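Local coordinates for formiminoglutamase (Trypanosoma cruzi, PDB 4MYN), which hydrolyses N-formimino-L-glutamate at a two-manganese centre, as an arginase-like metalloenzyme of the ureohydrolase family, at residues A[148-153]-A[163-168]; A[120-125]-A[232-237]; A[52-57]-A[283-288]; A[43-48]-A[157-162]. The protein carries 2 engineered substitutions. All coordinates share one frame; numbering follows the deposited sequence.

Contact 1: residues A[148-153]-A[163-168]. With MN (manganese (II) ion), chain C; MN (manganese (II) ion), chain B.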
loop_
_atom_site.group_PDB
_atom_site.type_symbol
_atom_site.label_atom_id
_atom_site.label_comp_id
_atom_site.label_asym_id
_atom_site.label_seq_id
_atom_site.Cartn_x
_atom_site.Cartn_y
_atom_site.Cartn_z
ATOM N N HIS A 148 -12.826 12.390 7.730
ATOM C CA HIS A 148 -13.918 13.371 7.605
ATOM C C HIS A 148 -14.318 13.967 8.956
ATOM O O HIS A 148 -14.086 13.357 9.972
ATOM C CB HIS A 148 -15.138 12.695 6.985
ATOM C CG HIS A 148 -14.797 11.790 5.842
ATOM N ND1 HIS A 148 -14.661 10.425 5.986
ATOM C CD2 HIS A 148 -14.540 12.062 4.538
ATOM C CE1 HIS A 148 -14.344 9.893 4.817
ATOM N NE2 HIS A 148 -14.259 10.865 3.923
ATOM N N LEU A 149 -14.957 15.144 8.965
ATOM C CA LEU A 149 -15.315 15.784 10.241
ATOM C C LEU A 149 -16.622 15.247 10.840
ATOM O O LEU A 149 -16.801 15.208 12.072
ATOM C CB LEU A 149 -15.409 17.303 10.083
ATOM C CG LEU A 149 -14.146 18.091 9.762
ATOM C CD1 LEU A 149 -14.454 19.573 9.896
ATOM C CD2 LEU A 149 -13.016 17.701 10.693
ATOM N N ASP A 150 -17.541 14.849 9.966
ATOM C CA ASP A 150 -18.791 14.230 10.392
ATOM C C ASP A 150 -19.622 15.152 11.276
ATOM O O ASP A 150 -20.168 14.721 12.295
ATOM C CB ASP A 150 -18.524 12.906 11.114
ATOM C CG ASP A 150 -18.188 11.782 10.155
ATOM O OD1 ASP A 150 -17.759 12.078 9.013
ATOM O OD2 ASP A 150 -18.369 10.610 10.542
ATOM N N VAL A 151 -19.701 16.416 10.872
ATOM C CA VAL A 151 -20.570 17.392 11.525
ATOM C C VAL A 151 -21.567 17.919 10.507
ATOM O O VAL A 151 -22.117 19.020 10.648
ATOM C CB VAL A 151 -19.790 18.556 12.182
ATOM C CG1 VAL A 151 -18.869 18.022 13.269
ATOM C CG2 VAL A 151 -19.016 19.375 11.141
ATOM N N ARG A 152 -21.802 17.108 9.480
ATOM C CA ARG A 152 -22.784 17.433 8.457
ATOM C C ARG A 152 -24.158 17.654 9.069
ATOM O O ARG A 152 -24.528 16.999 10.047
ATOM C CB ARG A 152 -22.874 16.314 7.416
ATOM C CG ARG A 152 -21.551 15.975 6.758
ATOM C CD ARG A 152 -21.768 15.491 5.331
ATOM N NE ARG A 152 -20.499 15.273 4.643
ATOM C CZ ARG A 152 -19.933 16.148 3.816
ATOM N NH1 ARG A 152 -20.521 17.313 3.558
ATOM N NH2 ARG A 152 -18.774 15.855 3.239
ATOM N N PRO A 153 -24.924 18.583 8.489
ATOM C CA PRO A 153 -26.335 18.730 8.871
ATOM C C PRO A 153 -27.128 17.451 8.572
ATOM O O PRO A 153 -26.735 16.668 7.696
ATOM C CB PRO A 153 -26.818 19.881 7.984
ATOM C CG PRO A 153 -25.570 20.660 7.658
ATOM C CD PRO A 153 -24.476 19.633 7.558
ATOM N N GLY A 163 -22.775 10.899 8.692
ATOM C CA GLY A 163 -22.024 12.141 8.678
ATOM C C GLY A 163 -22.460 13.176 9.703
ATOM O O GLY A 163 -21.922 14.281 9.729
ATOM N N THR A 164 -23.425 12.828 10.551
ATOM C CA THR A 164 -23.920 13.776 11.551
ATOM C C THR A 164 -23.544 13.534 13.018
ATOM O O THR A 164 -23.831 14.385 13.852
ATOM C CB THR A 164 -25.451 13.878 11.509
ATOM O OG1 THR A 164 -26.020 12.646 11.968
ATOM C CG2 THR A 164 -25.927 14.168 10.088
ATOM N N PRO A 165 -22.889 12.404 13.341
ATOM C CA PRO A 165 -22.818 12.026 14.763
ATOM C C PRO A 165 -22.183 13.069 15.678
ATOM O O PRO A 165 -22.561 13.163 16.853
ATOM C CB PRO A 165 -21.945 10.761 14.771
ATOM C CG PRO A 165 -21.694 10.408 13.354
ATOM C CD PRO A 165 -22.000 11.583 12.499
ATOM N N PHE A 166 -21.218 13.825 15.170
ATOM C CA PHE A 166 -20.517 14.774 16.035
ATOM C C PHE A 166 -21.130 16.162 16.004
ATOM O O PHE A 166 -20.789 17.017 16.811
ATOM C CB PHE A 166 -19.010 14.747 15.769
ATOM C CG PHE A 166 -18.428 13.390 15.986
ATOM C CD1 PHE A 166 -18.154 12.938 17.267
ATOM C CD2 PHE A 166 -18.264 12.518 14.923
ATOM C CE1 PHE A 166 -17.670 11.656 17.475
ATOM C CE2 PHE A 166 -17.779 11.236 15.125
ATOM C CZ PHE A 166 -17.478 10.807 16.400
ATOM N N ARG A 167 -22.071 16.366 15.093
ATOM C CA ARG A 167 -22.890 17.565 15.148
ATOM C C ARG A 167 -23.845 17.414 16.324
ATOM O O ARG A 167 -24.057 18.354 17.082
ATOM C CB ARG A 167 -23.663 17.779 13.843
ATOM C CG ARG A 167 -24.397 19.116 13.766
ATOM C CD ARG A 167 -24.744 19.475 12.321
ATOM N NE ARG A 167 -25.082 20.888 12.174
ATOM C CZ ARG A 167 -24.334 21.780 11.532
ATOM N NH1 ARG A 167 -23.201 21.411 10.951
ATOM N NH2 ARG A 167 -24.729 23.046 11.456
ATOM N N GLN A 168 -24.400 16.220 16.499
ATOM C CA GLN A 168 -25.356 16.027 17.584
ATOM C C GLN A 168 -24.700 15.870 18.957
ATOM O O GLN A 168 -25.346 16.094 19.981
ATOM C CB GLN A 168 -26.393 14.924 17.280
ATOM C CG GLN A 168 -25.851 13.574 16.875
ATOM C CD GLN A 168 -26.906 12.685 16.213
ATOM O OE1 GLN A 168 -26.783 12.326 15.037
ATOM N NE2 GLN A 168 -27.936 12.317 16.967
HETATM MN MN MN C . -14.912 8.943 7.589
HETATM MN MN MN B . -16.934 8.958 10.040
HETATM O O HOH W 1 -16.991 9.582 7.835
HETATM O O HOH W 2 -18.681 8.134 8.691
#

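Contact 2: residues A[120-125]-A[232-237]. Engineered in segment 120-125: H122 (natural residue Asn). With MN (manganese (II) ion), chain B; MN (manganese (II) ion), chain C.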
loop_
_atom_site.group_PDB
_atom_site.type_symbol
_atom_site.label_atom_id
_atom_site.label_comp_id
_atom_site.label_asym_id
_atom_site.label_seq_id
_atom_site.Cartn_x
_atom_site.Cartn_y
_atom_site.Cartn_z
ATOM N N GLY A 120 -20.606 -1.569 10.963
ATOM C CA GLY A 120 -21.711 -0.631 11.046
ATOM C C GLY A 120 -21.260 0.790 10.727
ATOM O O GLY A 120 -20.077 1.104 10.828
ATOM N N GLY A 121 -22.212 1.645 10.375
ATOM C CA GLY A 121 -21.960 3.035 10.028
ATOM C C GLY A 121 -21.573 3.888 11.221
ATOM O O GLY A 121 -21.902 3.561 12.357
ATOM N N HIS A 122 -20.913 5.008 10.955
ATOM C CA HIS A 122 -20.410 5.878 12.014
ATOM C C HIS A 122 -21.511 6.601 12.787
ATOM O O HIS A 122 -21.239 7.204 13.831
ATOM C CB HIS A 122 -19.431 6.906 11.447
ATOM C CG HIS A 122 -18.389 7.352 12.430
ATOM N ND1 HIS A 122 -17.333 8.164 12.083
ATOM C CD2 HIS A 122 -18.239 7.086 13.750
ATOM C CE1 HIS A 122 -16.579 8.389 13.147
ATOM N NE2 HIS A 122 -17.102 7.740 14.168
ATOM N N ASP A 123 -22.742 6.552 12.283
ATOM C CA ASP A 123 -23.868 7.125 13.032
ATOM C C ASP A 123 -23.992 6.559 14.457
ATOM O O ASP A 123 -24.580 7.205 15.331
ATOM C CB ASP A 123 -25.194 6.989 12.274
ATOM C CG ASP A 123 -25.394 5.610 11.673
ATOM O OD1 ASP A 123 -24.669 5.266 10.696
ATOM O OD2 ASP A 123 -26.292 4.878 12.164
ATOM N N GLN A 124 -23.447 5.367 14.683
ATOM C CA GLN A 124 -23.439 4.748 16.009
ATOM C C GLN A 124 -22.771 5.621 17.071
ATOM O O GLN A 124 -23.024 5.453 18.271
ATOM C CB GLN A 124 -22.767 3.363 15.989
ATOM C CG GLN A 124 -21.264 3.362 15.586
ATOM C CD GLN A 124 -20.510 2.183 16.144
ATOM O OE1 GLN A 124 -20.865 1.662 17.202
ATOM N NE2 GLN A 124 -19.437 1.768 15.459
ATOM N N SER A 125 -21.919 6.547 16.639
ATOM C CA SER A 125 -21.166 7.356 17.593
ATOM C C SER A 125 -22.027 8.366 18.348
ATOM O O SER A 125 -21.645 8.816 19.430
ATOM C CB SER A 125 -19.990 8.041 16.910
ATOM O OG SER A 125 -19.072 7.048 16.496
ATOM N N PHE A 232 -13.954 9.074 25.038
ATOM C CA PHE A 232 -14.545 8.188 24.046
ATOM C C PHE A 232 -13.619 8.180 22.818
ATOM O O PHE A 232 -13.426 9.217 22.175
ATOM C CB PHE A 232 -15.927 8.766 23.692
ATOM C CG PHE A 232 -16.602 8.122 22.508
ATOM C CD1 PHE A 232 -16.235 6.867 22.052
ATOM C CD2 PHE A 232 -17.637 8.791 21.868
ATOM C CE1 PHE A 232 -16.890 6.293 20.950
ATOM C CE2 PHE A 232 -18.303 8.231 20.776
ATOM C CZ PHE A 232 -17.930 6.979 20.317
ATOM N N PHE A 233 -13.042 7.015 22.530
ATOM C CA PHE A 233 -12.108 6.839 21.413
ATOM C C PHE A 233 -12.894 6.292 20.232
ATOM O O PHE A 233 -13.209 5.101 20.202
ATOM C CB PHE A 233 -11.031 5.852 21.829
ATOM C CG PHE A 233 -9.904 5.695 20.839
ATOM C CD1 PHE A 233 -9.177 6.794 20.415
ATOM C CD2 PHE A 233 -9.539 4.435 20.388
ATOM C CE1 PHE A 233 -8.119 6.647 19.511
ATOM C CE2 PHE A 233 -8.481 4.277 19.493
ATOM C CZ PHE A 233 -7.772 5.387 19.061
ATOM N N SER A 234 -13.210 7.164 19.275
ATOM C CA SER A 234 -14.082 6.804 18.159
ATOM C C SER A 234 -13.259 6.705 16.889
ATOM O O SER A 234 -12.675 7.693 16.446
ATOM C CB SER A 234 -15.193 7.844 17.984
ATOM O OG SER A 234 -16.123 7.456 16.980
ATOM N N PHE A 235 -13.221 5.513 16.305
ATOM C CA PHE A 235 -12.320 5.260 15.184
ATOM C C PHE A 235 -13.121 4.938 13.924
ATOM O O PHE A 235 -13.809 3.925 13.862
ATOM C CB PHE A 235 -11.378 4.090 15.532
ATOM C CG PHE A 235 -9.985 4.209 14.909
ATOM C CD1 PHE A 235 -9.831 4.440 13.547
ATOM C CD2 PHE A 235 -8.845 4.077 15.692
ATOM C CE1 PHE A 235 -8.548 4.533 12.974
ATOM C CE2 PHE A 235 -7.565 4.174 15.124
ATOM C CZ PHE A 235 -7.430 4.407 13.759
ATOM N N ASP A 236 -13.009 5.796 12.922
ATOM C CA ASP A 236 -13.580 5.531 11.600
ATOM C C ASP A 236 -12.450 4.971 10.754
ATOM O O ASP A 236 -11.483 5.672 10.515
ATOM C CB ASP A 236 -14.034 6.830 10.980
ATOM C CG ASP A 236 -14.703 6.639 9.640
ATOM O OD1 ASP A 236 -14.545 5.581 8.998
ATOM O OD2 ASP A 236 -15.409 7.562 9.227
ATOM N N VAL A 237 -12.571 3.719 10.325
ATOM C CA VAL A 237 -11.452 3.055 9.653
ATOM C C VAL A 237 -11.149 3.634 8.260
ATOM O O VAL A 237 -10.118 3.296 7.650
ATOM C CB VAL A 237 -11.588 1.501 9.600
ATOM C CG1 VAL A 237 -11.475 0.896 10.998
ATOM C CG2 VAL A 237 -12.854 1.069 8.879
HETATM MN MN MN B . -16.934 8.958 10.040
HETATM MN MN MN C . -14.912 8.943 7.589
HETATM O O HOH W 1 -16.991 9.582 7.835
HETATM O O HOH W 2 -18.681 8.134 8.691
#

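Contact 3: residues A[52-57]-A[283-288]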
loop_
_atom_site.group_PDB
_atom_site.type_symbol
_atom_site.label_atom_id
_atom_site.label_comp_id
_atom_site.label_asym_id
_atom_site.label_seq_id
_atom_site.Cartn_x
_atom_site.Cartn_y
_atom_site.Cartn_z
ATOM N N ALA A 52 -21.568 -1.759 5.214
ATOM C CA ALA A 52 -21.009 -1.730 6.569
ATOM C C ALA A 52 -21.821 -2.533 7.581
ATOM O O ALA A 52 -21.311 -2.917 8.631
ATOM C CB ALA A 52 -20.783 -0.294 7.046
ATOM N N LYS A 53 -23.080 -2.815 7.263
ATOM C CA LYS A 53 -23.864 -3.674 8.137
ATOM C C LYS A 53 -23.290 -5.089 8.271
ATOM O O LYS A 53 -23.639 -5.801 9.205
ATOM C CB LYS A 53 -25.347 -3.703 7.740
ATOM C CG LYS A 53 -25.649 -4.384 6.433
ATOM C CD LYS A 53 -27.159 -4.442 6.214
ATOM C CE LYS A 53 -27.506 -4.585 4.744
ATOM N NZ LYS A 53 -28.979 -4.469 4.527
ATOM N N LYS A 54 -22.401 -5.483 7.358
ATOM C CA LYS A 54 -21.742 -6.791 7.412
ATOM C C LYS A 54 -20.435 -6.741 8.211
ATOM O O LYS A 54 -19.790 -7.759 8.404
ATOM C CB LYS A 54 -21.420 -7.280 5.992
ATOM C CG LYS A 54 -22.612 -7.233 5.036
ATOM C CD LYS A 54 -23.705 -8.195 5.480
ATOM C CE LYS A 54 -24.995 -8.002 4.676
ATOM N NZ LYS A 54 -24.807 -8.258 3.214
ATOM N N GLY A 55 -20.054 -5.547 8.654
ATOM C CA GLY A 55 -18.844 -5.361 9.454
ATOM C C GLY A 55 -18.737 -6.256 10.680
ATOM O O GLY A 55 -17.731 -6.934 10.871
ATOM N N PRO A 56 -19.776 -6.266 11.526
ATOM C CA PRO A 56 -19.732 -7.073 12.754
ATOM C C PRO A 56 -19.518 -8.566 12.472
ATOM O O PRO A 56 -18.742 -9.211 13.164
ATOM C CB PRO A 56 -21.109 -6.813 13.385
ATOM C CG PRO A 56 -21.453 -5.438 12.914
ATOM C CD PRO A 56 -20.938 -5.363 11.496
ATOM N N ALA A 57 -20.173 -9.092 11.440
ATOM C CA ALA A 57 -20.014 -10.491 11.070
ATOM C C ALA A 57 -18.587 -10.787 10.583
ATOM O O ALA A 57 -17.988 -11.782 10.973
ATOM C CB ALA A 57 -21.022 -10.871 10.019
ATOM N N ASN A 283 -16.480 -2.242 5.725
ATOM C CA ASN A 283 -17.408 -2.609 4.665
ATOM C C ASN A 283 -16.911 -3.814 3.867
ATOM O O ASN A 283 -16.190 -3.655 2.877
ATOM C CB ASN A 283 -17.628 -1.400 3.729
ATOM C CG ASN A 283 -18.797 -1.602 2.779
ATOM O OD1 ASN A 283 -19.071 -2.720 2.367
ATOM N ND2 ASN A 283 -19.490 -0.516 2.432
ATOM N N PRO A 284 -17.284 -5.027 4.301
ATOM C CA PRO A 284 -16.847 -6.280 3.675
ATOM C C PRO A 284 -17.327 -6.426 2.229
ATOM O O PRO A 284 -16.730 -7.191 1.456
ATOM C CB PRO A 284 -17.478 -7.354 4.571
ATOM C CG PRO A 284 -17.671 -6.680 5.904
ATOM C CD PRO A 284 -18.041 -5.262 5.546
ATOM N N LEU A 285 -18.374 -5.691 1.857
ATOM C CA LEU A 285 -18.848 -5.740 0.473
ATOM C C LEU A 285 -17.854 -5.085 -0.469
ATOM O O LEU A 285 -17.765 -5.463 -1.639
ATOM C CB LEU A 285 -20.216 -5.072 0.325
ATOM C CG LEU A 285 -21.366 -5.750 1.073
ATOM C CD1 LEU A 285 -22.693 -5.142 0.608
ATOM C CD2 LEU A 285 -21.350 -7.243 0.837
ATOM N N VAL A 286 -17.120 -4.091 0.031
ATOM C CA VAL A 286 -16.100 -3.424 -0.766
ATOM C C VAL A 286 -14.822 -4.280 -0.838
ATOM O O VAL A 286 -14.276 -4.488 -1.915
ATOM C CB VAL A 286 -15.777 -1.998 -0.230
ATOM C CG1 VAL A 286 -14.603 -1.386 -0.966
ATOM C CG2 VAL A 286 -17.014 -1.097 -0.311
ATOM N N GLU A 287 -14.343 -4.760 0.307
ATOM C CA GLU A 287 -13.251 -5.746 0.329
ATOM C C GLU A 287 -13.386 -6.601 1.599
ATOM O O GLU A 287 -13.524 -6.062 2.687
ATOM C CB GLU A 287 -11.879 -5.058 0.242
ATOM C CG GLU A 287 -10.697 -6.029 0.027
ATOM C CD GLU A 287 -10.250 -6.735 1.306
ATOM O OE1 GLU A 287 -10.331 -6.110 2.390
ATOM O OE2 GLU A 287 -9.787 -7.900 1.222
ATOM N N GLU A 288 -13.379 -7.925 1.463
ATOM C CA GLU A 288 -13.860 -8.772 2.560
ATOM C C GLU A 288 -12.835 -9.501 3.420
ATOM O O GLU A 288 -13.206 -10.120 4.413
ATOM C CB GLU A 288 -14.867 -9.799 2.035
ATOM C CG GLU A 288 -14.269 -10.876 1.156
ATOM C CD GLU A 288 -15.295 -11.925 0.743
ATOM O OE1 GLU A 288 -15.391 -12.222 -0.467
ATOM O OE2 GLU A 288 -16.007 -12.454 1.627
#

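Contact 4: residues A[43-48]-A[157-162]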
loop_
_atom_site.group_PDB
_atom_site.type_symbol
_atom_site.label_atom_id
_atom_site.label_comp_id
_atom_site.label_asym_id
_atom_site.label_seq_id
_atom_site.Cartn_x
_atom_site.Cartn_y
_atom_site.Cartn_z
ATOM N N CYS A 43 -25.030 5.227 6.596
ATOM C CA CYS A 43 -24.111 5.374 5.457
ATOM C C CYS A 43 -24.834 5.735 4.154
ATOM O O CYS A 43 -24.506 6.724 3.489
ATOM C CB CYS A 43 -23.332 4.080 5.221
ATOM S SG CYS A 43 -22.303 3.522 6.567
ATOM N N VAL A 44 -25.806 4.912 3.785
ATOM C CA VAL A 44 -26.581 5.137 2.567
ATOM C C VAL A 44 -27.200 6.537 2.533
ATOM O O VAL A 44 -27.225 7.189 1.485
ATOM C CB VAL A 44 -27.708 4.092 2.416
ATOM C CG1 VAL A 44 -28.517 4.358 1.152
ATOM C CG2 VAL A 44 -27.134 2.673 2.421
ATOM N N ARG A 45 -27.712 6.987 3.678
ATOM C CA ARG A 45 -28.299 8.324 3.788
ATOM C C ARG A 45 -27.273 9.429 3.539
ATOM O O ARG A 45 -27.611 10.497 3.024
ATOM C CB ARG A 45 -28.954 8.522 5.160
ATOM C CG ARG A 45 -30.418 8.130 5.210
ATOM C CD ARG A 45 -30.651 6.949 6.130
ATOM N NE ARG A 45 -31.667 7.227 7.143
ATOM C CZ ARG A 45 -31.401 7.464 8.423
ATOM N NH1 ARG A 45 -30.146 7.451 8.856
ATOM N NH2 ARG A 45 -32.388 7.705 9.276
ATOM N N ASN A 46 -26.024 9.164 3.916
ATOM C CA ASN A 46 -24.925 10.112 3.736
ATOM C C ASN A 46 -24.271 9.911 2.365
ATOM O O ASN A 46 -23.130 10.325 2.134
ATOM C CB ASN A 46 -23.898 9.937 4.863
ATOM C CG ASN A 46 -22.840 11.034 4.886
ATOM O OD1 ASN A 46 -23.105 12.185 4.527
ATOM N ND2 ASN A 46 -21.628 10.677 5.322
ATOM N N GLY A 47 -25.007 9.266 1.463
ATOM C CA GLY A 47 -24.551 9.038 0.102
ATOM C C GLY A 47 -23.478 7.970 -0.053
ATOM O O GLY A 47 -22.897 7.837 -1.134
ATOM N N GLY A 48 -23.222 7.201 1.006
ATOM C CA GLY A 48 -22.143 6.216 0.988
ATOM C C GLY A 48 -22.493 4.879 0.341
ATOM O O GLY A 48 -23.664 4.613 0.051
ATOM N N ASP A 157 -35.391 16.464 5.999
ATOM C CA ASP A 157 -36.537 16.132 6.849
ATOM C C ASP A 157 -36.122 15.607 8.228
ATOM O O ASP A 157 -36.908 14.945 8.913
ATOM C CB ASP A 157 -37.491 15.153 6.145
ATOM C CG ASP A 157 -38.667 15.864 5.454
ATOM O OD1 ASP A 157 -38.448 16.530 4.415
ATOM O OD2 ASP A 157 -39.814 15.746 5.949
ATOM N N GLY A 158 -34.885 15.903 8.627
ATOM C CA GLY A 158 -34.435 15.654 9.988
ATOM C C GLY A 158 -33.695 14.354 10.261
ATOM O O GLY A 158 -33.183 14.150 11.364
ATOM N N ARG A 159 -33.630 13.473 9.268
ATOM C CA ARG A 159 -33.011 12.165 9.463
ATOM C C ARG A 159 -31.492 12.249 9.665
ATOM O O ARG A 159 -30.806 13.017 8.988
ATOM C CB ARG A 159 -33.339 11.235 8.294
ATOM C CG ARG A 159 -34.812 10.877 8.174
ATOM C CD ARG A 159 -35.029 9.858 7.066
ATOM N NE ARG A 159 -34.671 10.400 5.760
ATOM C CZ ARG A 159 -34.643 9.689 4.638
ATOM N NH1 ARG A 159 -34.943 8.398 4.661
ATOM N NH2 ARG A 159 -34.312 10.269 3.494
ATOM N N VAL A 160 -30.981 11.451 10.599
ATOM C CA VAL A 160 -29.548 11.411 10.887
ATOM C C VAL A 160 -28.823 10.503 9.889
ATOM O O VAL A 160 -29.463 9.841 9.075
ATOM C CB VAL A 160 -29.275 10.947 12.332
ATOM C CG1 VAL A 160 -29.900 11.918 13.329
ATOM C CG2 VAL A 160 -29.805 9.535 12.555
ATOM N N HIS A 161 -27.494 10.495 9.929
ATOM C CA HIS A 161 -26.714 9.625 9.044
ATOM C C HIS A 161 -25.245 9.524 9.462
ATOM O O HIS A 161 -24.834 10.143 10.447
ATOM C CB HIS A 161 -26.822 10.065 7.577
ATOM C CG HIS A 161 -26.407 11.484 7.325
ATOM N ND1 HIS A 161 -25.091 11.894 7.345
ATOM C CD2 HIS A 161 -27.138 12.584 7.021
ATOM C CE1 HIS A 161 -25.029 13.186 7.073
ATOM N NE2 HIS A 161 -26.258 13.629 6.877
ATOM N N SER A 162 -24.468 8.756 8.696
ATOM C CA SER A 162 -23.063 8.490 9.017
ATOM C C SER A 162 -22.200 9.759 9.062
ATOM O O SER A 162 -21.033 9.712 9.449
ATOM C CB SER A 162 -22.460 7.436 8.059
ATOM O OG SER A 162 -22.386 7.897 6.712
#

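Contact 1: residues A[148-153]-A[163-168]
R167 turns its CG anti to the backbone N (chi1 -172°) and runs extended to NE, which carries its guanidinium to the carbonyl of V151. D150 sets CG beside its own N (chi1 -77°), and its OD2 reaches one manganese. In this arginase/deacetylase fold, 148-153 lies in the metal-bearing loop after strand 141-145; 163-168 closes that loop and starts helix 165-170. R167 NH1 bonds V151 O at 2.6 Å. The bond is nearly straight (162°), and the oxygen lies in the guanidinium plane. P153 CG sits over one face of that plane, and Y197 adds a cation-pi contact. F166 N donates to D150 O at 3.2 Å, and R152 N makes a weak bond to G163 O, 2.8 Å. The F166 ring meets D150 with its edge, CD2 lying 3.8 Å from D150 CB. V151 CG1 packs on F166 CB. The hydrogen bonds hold the backbone at D150 and just after it. R152 points its charged end elsewhere, to D15 of the second subunit. H148 ND1 binds the other manganese; the engineered H122, with D146, D236 and D238, completes the two sites. A water bridging both metals donates to D150 OD1 at 2.9 Å.

Contact 2: residues A[120-125]-A[232-237]
H122 crosses D236 obliquely, its CE1 3.7 Å from D236 CB, with ring and carboxylate planes 77° apart. This is the binuclear manganese centre of the arginase/deacetylase fold, at the C-terminal end of the parallel sheet. H122 is an engineered residue, Asn in the natural sequence. Its CG stands anti to the backbone N (chi1 -151°), and the ring reaches from the loop after strand 114-119 toward strand 231-236. H122 ND1 binds one manganese at 2.2 Å. D236 OD2 binds that same ion and also the second one, so a single oxygen bridges the pair. D146, H148, D150 and D238 supply the other protein ligands. At the other ring nitrogen, H122 NE2 donates to S234 OG at 3.0 Å. The N-H points almost straight at the oxygen (172°), which lies in the ring plane. This bond helps fix the rotation of the imidazole. S234 is thus the second-shell residue of H122, and D278 holds the hydroxyls of S234 and S125 from behind through its two carboxylate oxygens. Next to S125, F232 brings its ring edge to the start of helix 125-135. There F232 CE2 lies 3.7 Å from S125 O.

Contact 3: residues A[52-57]-A[283-288]
P284 packs against K54 and G55 by van der Waals contact, where helix 55-63 begins. P284 CG lies 3.5 Å from K54 O and 3.8 Å from K54 CB. The neighbouring P284 CD approaches G55 N at 3.7 Å. K54 bends at chi2 (-65°) and again at chi4, which brings its end near L285. The ammonium thus ends near a methyl group, with K54 NZ 4.3 Å from L285 CD2. A52 N also packs near N283 ND2, at 3.7 Å. Polar bonds run within each segment or to residues outside both. N283 sets CG anti to its backbone N (chi1 -168°), and OD1 accepts two weak bonds from L285 N and V286 N. The nearer is L285 N to N283 OD1 at 3.1 Å. N283 ND2 donates to the carbonyl of A50. A52 O takes G55 N at 2.9 Å and also pairs with G120. E287 caps the start of helix 290-306 through Y289 N and R290 N. No hydrogen bond joins the two segments directly. Packing alone joins the turn before helix 55-63 to the loop after strand 274-280, and the N283-A50 bond links them through the chain just before A52.

Contact 4: residues A[43-48]-A[157-162]
R159 begins the contact, laying its aliphatic stem against the guanidinium of R45. R159 CB sits over one face of that group, 3.8 Å from R45 NH2. The two guanidinium planes stand 80° apart, and R45 NE and R159 NH1 are 4.3 Å from each other. E95 forms a salt bridge with R45 and probably offsets this like-charge pair. V160 turns its side chain away, but its carbonyl oxygen lies over the same face of R45. H161 follows with its CB 3.6 Å from R45 CB. Its CG occupies the position between the backbone N and the carbonyl carbon (chi1 57°), which swings the ring over N46. The amide of N46 is almost parallel to the imidazole, 11° from it, although the side chains cross at about a right angle. H161 CE1 is 3.3 Å from N46 OD1. Both ring nitrogens have partners in the loop of contact 1: ND1 takes G163 N, and NE2 meets P153 O. S162 ends the run. Its OG accepts a bond from N46 ND2 at 3.2 Å, tilted from the amide plane, and lies 3.3 Å from C43 CA. Helix 41-45 stops here in a Schellman motif, with G48 N bonded to C43 O and G47 at positive phi. The contact therefore ties this helix end to the loop that carries metal ligands. Across the interface the chemistry rests on one hydrogen bond, flat-group packing and a charge probably balanced by E95, rather than on a salt bridge between the segments.

Contacts 1 and 2 are buried and share both manganese ions: D150 and H148 come from one, H122 and D236 from the other. Their chemistry is metal ligation backed by hydrogen bonds. Contacts 3 and 4 are partly buried and hold no metal ligand. Contact 3 is packing, while contact 4 adds a side-chain hydrogen bond and flat groups lying nearly parallel (N46 and H161). Segments 148-153 and 157-162 lie on one long loop, which 163-168 closes; 43-48 comes from helix 41-45. H161 joins contacts 1 and 4 by a probable bond to P153. G120 of contact 2 probably bonds A52 of contact 3. C43 of contact 4 packs near both G121 and A52.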